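Local coordinates for protein endo-alpha-mannosidase (Bacteroides thetaiotaomicron, PDB 4ACY) that probably hydrolyses internal alpha-mannosidic linkages of N-glycan-type chains, as an endo-acting glycoside hydrolase of family GH99, at residues A[305-310]-A[358-363]. Residues are numbered along the deposited sequence; the frame is centred on the assembly and turned at random.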
ATOM      1  N   LYS A 305     -16.113  11.572  -5.320  1.00 18.47           N
ATOM      2  CA  LYS A 305     -15.462  12.816  -5.751  1.00 18.85           C
ATOM      3  C   LYS A 305     -14.022  12.950  -5.251  1.00 18.26           C
ATOM      4  O   LYS A 305     -13.152  13.448  -5.967  1.00 18.23           O
ATOM      5  CB  LYS A 305     -16.272  14.044  -5.330  1.00 19.95           C
ATOM      6  CG  LYS A 305     -15.726  15.333  -5.936  1.00 22.07           C
ATOM      7  CD  LYS A 305     -16.539  16.553  -5.514  1.00 23.73           C
ATOM      8  CE  LYS A 305     -16.029  17.806  -6.218  1.00 24.48           C
ATOM      9  NZ  LYS A 305     -14.699  18.245  -5.697  1.00 25.44           N
ATOM     10  N   TYR A 306     -13.789  12.514  -4.018  1.00 17.44           N
ATOM     11  CA  TYR A 306     -12.465  12.619  -3.421  1.00 16.70           C
ATOM     12  C   TYR A 306     -11.470  11.799  -4.236  1.00 16.04           C
ATOM     13  O   TYR A 306     -10.399  12.286  -4.593  1.00 16.02           O
ATOM     14  CB  TYR A 306     -12.518  12.122  -1.985  1.00 16.32           C
ATOM     15  CG  TYR A 306     -11.189  12.220  -1.267  1.00 16.23           C
ATOM     16  CD1 TYR A 306     -10.279  11.176  -1.322  1.00 15.94           C
ATOM     17  CD2 TYR A 306     -10.852  13.360  -0.533  1.00 16.13           C
ATOM     18  CE1 TYR A 306      -9.047  11.251  -0.663  1.00 15.88           C
ATOM     19  CE2 TYR A 306      -9.630  13.446   0.140  1.00 16.14           C
ATOM     20  CZ  TYR A 306      -8.738  12.389   0.068  1.00 16.07           C
ATOM     21  OH  TYR A 306      -7.539  12.445   0.740  1.00 16.13           O
ATOM     22  N   TYR A 307     -11.855  10.562  -4.544  1.00 16.30           N
ATOM     23  CA  TYR A 307     -11.019   9.663  -5.332  1.00 16.49           C
ATOM     24  C   TYR A 307     -10.770  10.244  -6.724  1.00 16.87           C
ATOM     25  O   TYR A 307      -9.642  10.284  -7.182  1.00 16.69           O
ATOM     26  CB  TYR A 307     -11.716   8.320  -5.453  1.00 16.22           C
ATOM     27  CG  TYR A 307     -10.865   7.142  -5.884  1.00 16.06           C
ATOM     28  CD1 TYR A 307      -9.542   6.988  -5.434  1.00 16.02           C
ATOM     29  CD2 TYR A 307     -11.415   6.134  -6.694  1.00 15.88           C
ATOM     30  CE1 TYR A 307      -8.774   5.880  -5.801  1.00 16.14           C
ATOM     31  CE2 TYR A 307     -10.652   5.014  -7.064  1.00 15.95           C
ATOM     32  CZ  TYR A 307      -9.342   4.892  -6.611  1.00 16.15           C
ATOM     33  OH  TYR A 307      -8.576   3.793  -6.957  1.00 15.68           O
ATOM     34  N   ASP A 308     -11.839  10.681  -7.391  1.00 17.53           N
ATOM     35  CA  ASP A 308     -11.707  11.324  -8.708  1.00 18.19           C
ATOM     36  C   ASP A 308     -10.708  12.462  -8.705  1.00 18.16           C
ATOM     37  O   ASP A 308      -9.852  12.540  -9.582  1.00 17.93           O
ATOM     38  CB  ASP A 308     -13.048  11.878  -9.196  1.00 19.03           C
ATOM     39  CG  ASP A 308     -14.028  10.810  -9.602  1.00 19.77           C
ATOM     40  OD1 ASP A 308     -13.688   9.597  -9.632  1.00 20.48           O
ATOM     41  OD2 ASP A 308     -15.188  11.200  -9.874  1.00 20.23           O
ATOM     42  N   ASP A 309     -10.835  13.374  -7.746  1.00 18.46           N
ATOM     43  CA  ASP A 309      -9.941  14.533  -7.684  1.00 19.18           C
ATOM     44  C   ASP A 309      -8.476  14.120  -7.493  1.00 18.53           C
ATOM     45  O   ASP A 309      -7.560  14.654  -8.143  1.00 18.42           O
ATOM     46  CB  ASP A 309     -10.369  15.483  -6.552  1.00 20.28           C
ATOM     47  CG  ASP A 309     -11.662  16.254  -6.859  1.00 21.35           C
ATOM     48  OD1 ASP A 309     -12.093  16.331  -8.028  1.00 22.26           O
ATOM     49  OD2 ASP A 309     -12.251  16.823  -5.917  1.00 22.27           O
HETATM   50  N   MSE A 310      -8.260  13.161  -6.597  1.00 18.05           N
HETATM   51  CA  MSE A 310      -6.903  12.741  -6.266  1.00 17.39           C
HETATM   52  C   MSE A 310      -6.269  11.961  -7.423  1.00 17.70           C
HETATM   53  O   MSE A 310      -5.097  12.175  -7.755  1.00 17.27           O
HETATM   54  CB  MSE A 310      -6.881  11.914  -4.974  1.00 17.04           C
HETATM   55  CG  MSE A 310      -5.497  11.819  -4.350  1.00 17.08           C
HETATM   56 SE   MSE A 310      -5.625  11.199  -2.522  1.00 16.82          SE
HETATM   57  CE  MSE A 310      -3.839  11.675  -1.910  1.00 16.93           C
ATOM     58  N   ASP A 358     -19.057  -2.375  -5.057  1.00 16.80           N
ATOM     59  CA  ASP A 358     -17.849  -2.434  -5.872  1.00 16.90           C
ATOM     60  C   ASP A 358     -17.595  -1.137  -6.630  1.00 16.04           C
ATOM     61  O   ASP A 358     -16.818  -1.123  -7.583  1.00 16.46           O
ATOM     62  CB  ASP A 358     -17.846  -3.676  -6.811  1.00 18.02           C
ATOM     63  CG  ASP A 358     -19.030  -3.707  -7.779  1.00 19.71           C
ATOM     64  OD1 ASP A 358     -19.991  -2.921  -7.591  1.00 20.39           O
ATOM     65  OD2 ASP A 358     -18.989  -4.534  -8.741  1.00 20.19           O
ATOM     66  N   TYR A 359     -18.228  -0.045  -6.200  1.00 15.97           N
ATOM     67  CA  TYR A 359     -18.044   1.235  -6.855  1.00 16.53           C
ATOM     68  C   TYR A 359     -16.571   1.598  -7.041  1.00 16.34           C
ATOM     69  O   TYR A 359     -16.167   2.084  -8.106  1.00 15.88           O
ATOM     70  CB  TYR A 359     -18.741   2.392  -6.108  1.00 17.36           C
ATOM     71  CG  TYR A 359     -18.525   3.686  -6.838  1.00 18.35           C
ATOM     72  CD1 TYR A 359     -19.251   3.975  -7.996  1.00 18.78           C
ATOM     73  CD2 TYR A 359     -17.539   4.594  -6.431  1.00 18.80           C
ATOM     74  CE1 TYR A 359     -19.020   5.135  -8.715  1.00 19.60           C
ATOM     75  CE2 TYR A 359     -17.316   5.764  -7.138  1.00 20.00           C
ATOM     76  CZ  TYR A 359     -18.055   6.027  -8.273  1.00 19.84           C
ATOM     77  OH  TYR A 359     -17.851   7.180  -8.986  1.00 21.73           O
ATOM     78  N   TYR A 360     -15.766   1.410  -5.992  1.00 15.52           N
ATOM     79  CA  TYR A 360     -14.381   1.870  -6.074  1.00 15.70           C
ATOM     80  C   TYR A 360     -13.513   0.996  -6.960  1.00 15.56           C
ATOM     81  O   TYR A 360     -12.562   1.484  -7.533  1.00 16.14           O
ATOM     82  CB  TYR A 360     -13.764   2.173  -4.692  1.00 15.35           C
ATOM     83  CG  TYR A 360     -14.473   3.362  -4.100  1.00 15.32           C
ATOM     84  CD1 TYR A 360     -14.077   4.667  -4.426  1.00 15.34           C
ATOM     85  CD2 TYR A 360     -15.576   3.188  -3.265  1.00 15.39           C
ATOM     86  CE1 TYR A 360     -14.776   5.762  -3.919  1.00 15.62           C
ATOM     87  CE2 TYR A 360     -16.259   4.273  -2.746  1.00 15.66           C
ATOM     88  CZ  TYR A 360     -15.856   5.545  -3.087  1.00 15.29           C
ATOM     89  OH  TYR A 360     -16.534   6.618  -2.588  1.00 15.49           O
ATOM     90  N   LEU A 361     -13.904  -0.265  -7.141  1.00 15.89           N
ATOM     91  CA  LEU A 361     -13.228  -1.122  -8.118  1.00 16.37           C
ATOM     92  C   LEU A 361     -13.560  -0.661  -9.530  1.00 17.41           C
ATOM     93  O   LEU A 361     -12.661  -0.513 -10.361  1.00 17.88           O
ATOM     94  CB  LEU A 361     -13.622  -2.591  -7.925  1.00 15.70           C
ATOM     95  CG  LEU A 361     -13.322  -3.277  -6.603  1.00 15.38           C
ATOM     96  CD1 LEU A 361     -13.704  -4.725  -6.738  1.00 15.52           C
ATOM     97  CD2 LEU A 361     -11.825  -3.159  -6.246  1.00 15.20           C
ATOM     98  N   ILE A 362     -14.853  -0.445  -9.797  1.00 18.33           N
ATOM     99  CA  ILE A 362     -15.322   0.110 -11.076  1.00 18.91           C
ATOM    100  C   ILE A 362     -14.651   1.431 -11.424  1.00 18.79           C
ATOM    101  O   ILE A 362     -14.168   1.622 -12.545  1.00 18.62           O
ATOM    102  CB  ILE A 362     -16.874   0.296 -11.059  1.00 19.84           C
ATOM    103  CG1 ILE A 362     -17.559  -1.059 -10.852  1.00 20.67           C
ATOM    104  CG2 ILE A 362     -17.356   0.986 -12.330  1.00 20.66           C
ATOM    105  CD1 ILE A 362     -19.059  -0.969 -10.467  1.00 21.11           C
ATOM    106  N   ARG A 363     -14.610   2.342 -10.452  1.00 18.82           N
ATOM    107  CA  ARG A 363     -14.071   3.678 -10.680  1.00 18.61           C
ATOM    108  C   ARG A 363     -12.545   3.653 -10.863  1.00 18.11           C
ATOM    109  O   ARG A 363     -11.987   4.479 -11.593  1.00 17.79           O
ATOM    110  CB  ARG A 363     -14.484   4.617  -9.543  1.00 19.14           C
ATOM    111  CG  ARG A 363     -14.352   6.104  -9.847  1.00 19.48           C
ATOM    112  CD  ARG A 363     -15.217   6.504 -11.046  1.00 20.39           C
ATOM    113  NE  ARG A 363     -15.217   7.944 -11.258  1.00 21.64           N
ATOM    114  CZ  ARG A 363     -15.697   8.532 -12.358  1.00 22.35           C
ATOM    115  NH1 ARG A 363     -16.198   7.802 -13.355  1.00 23.26           N
ATOM    116  NH2 ARG A 363     -15.669   9.844 -12.464  1.00 23.22           N
TER
HETATM  117  O   HOH W   1     -17.366   9.710  -8.673  1.00 37.56           O
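Asp308 turns its carboxylate beside its own backbone N, while the Arg363 chain leaves with CG opposite the backbone N and then bends at chi2 (60°), and the two side chains meet crosswise in a side-on salt bridge. NE of Arg363 donates to OD1 of Asp308 at 2.8 Å, reaching that oxygen on its syn side. The second bond, 3.0 Å from Arg363 NH2 to Asp308 OD2, comes down from above the carboxylate plane, so the grip is twisted rather than flat, with the two planes 50° apart. Both acceptors lie near the guanidinium plane. Each oxygen has a further partner: Trp367 NE1 bonds to OD1, and a water donates a hydrogen bond to OD2 and is also hydrogen-bonded to Tyr359 OH, 2.6 Å from the water oxygen.

Next to the ion pair, Tyr360 and Tyr307 form an offset edge-to-face pair, planes at 64°: Tyr307 CD2 lies at the edge of the Tyr360 ring, 3.8 Å from Tyr360 CD1, which comes obliquely to the Tyr307 ring. The far end of Tyr307 bonds through its hydroxyl to Thr364, one more tie to the second helix. The segments lie on helices 305-316 and 359-376, which run in roughly the same direction here, on the outside of the TIM barrel, flanking its last strand, 322-324, in sequence. Replacing Arg363 with an alanine removes both nitrogen donors, which is likely to leave the Asp308 carboxylate without its charged mate and open a gap beside the Tyr307 ring. With two arginine bonds, an indole N-H and a water around it, that carboxylate is likely to stay ionised, consistent with a salt bridge that ties the two helices together.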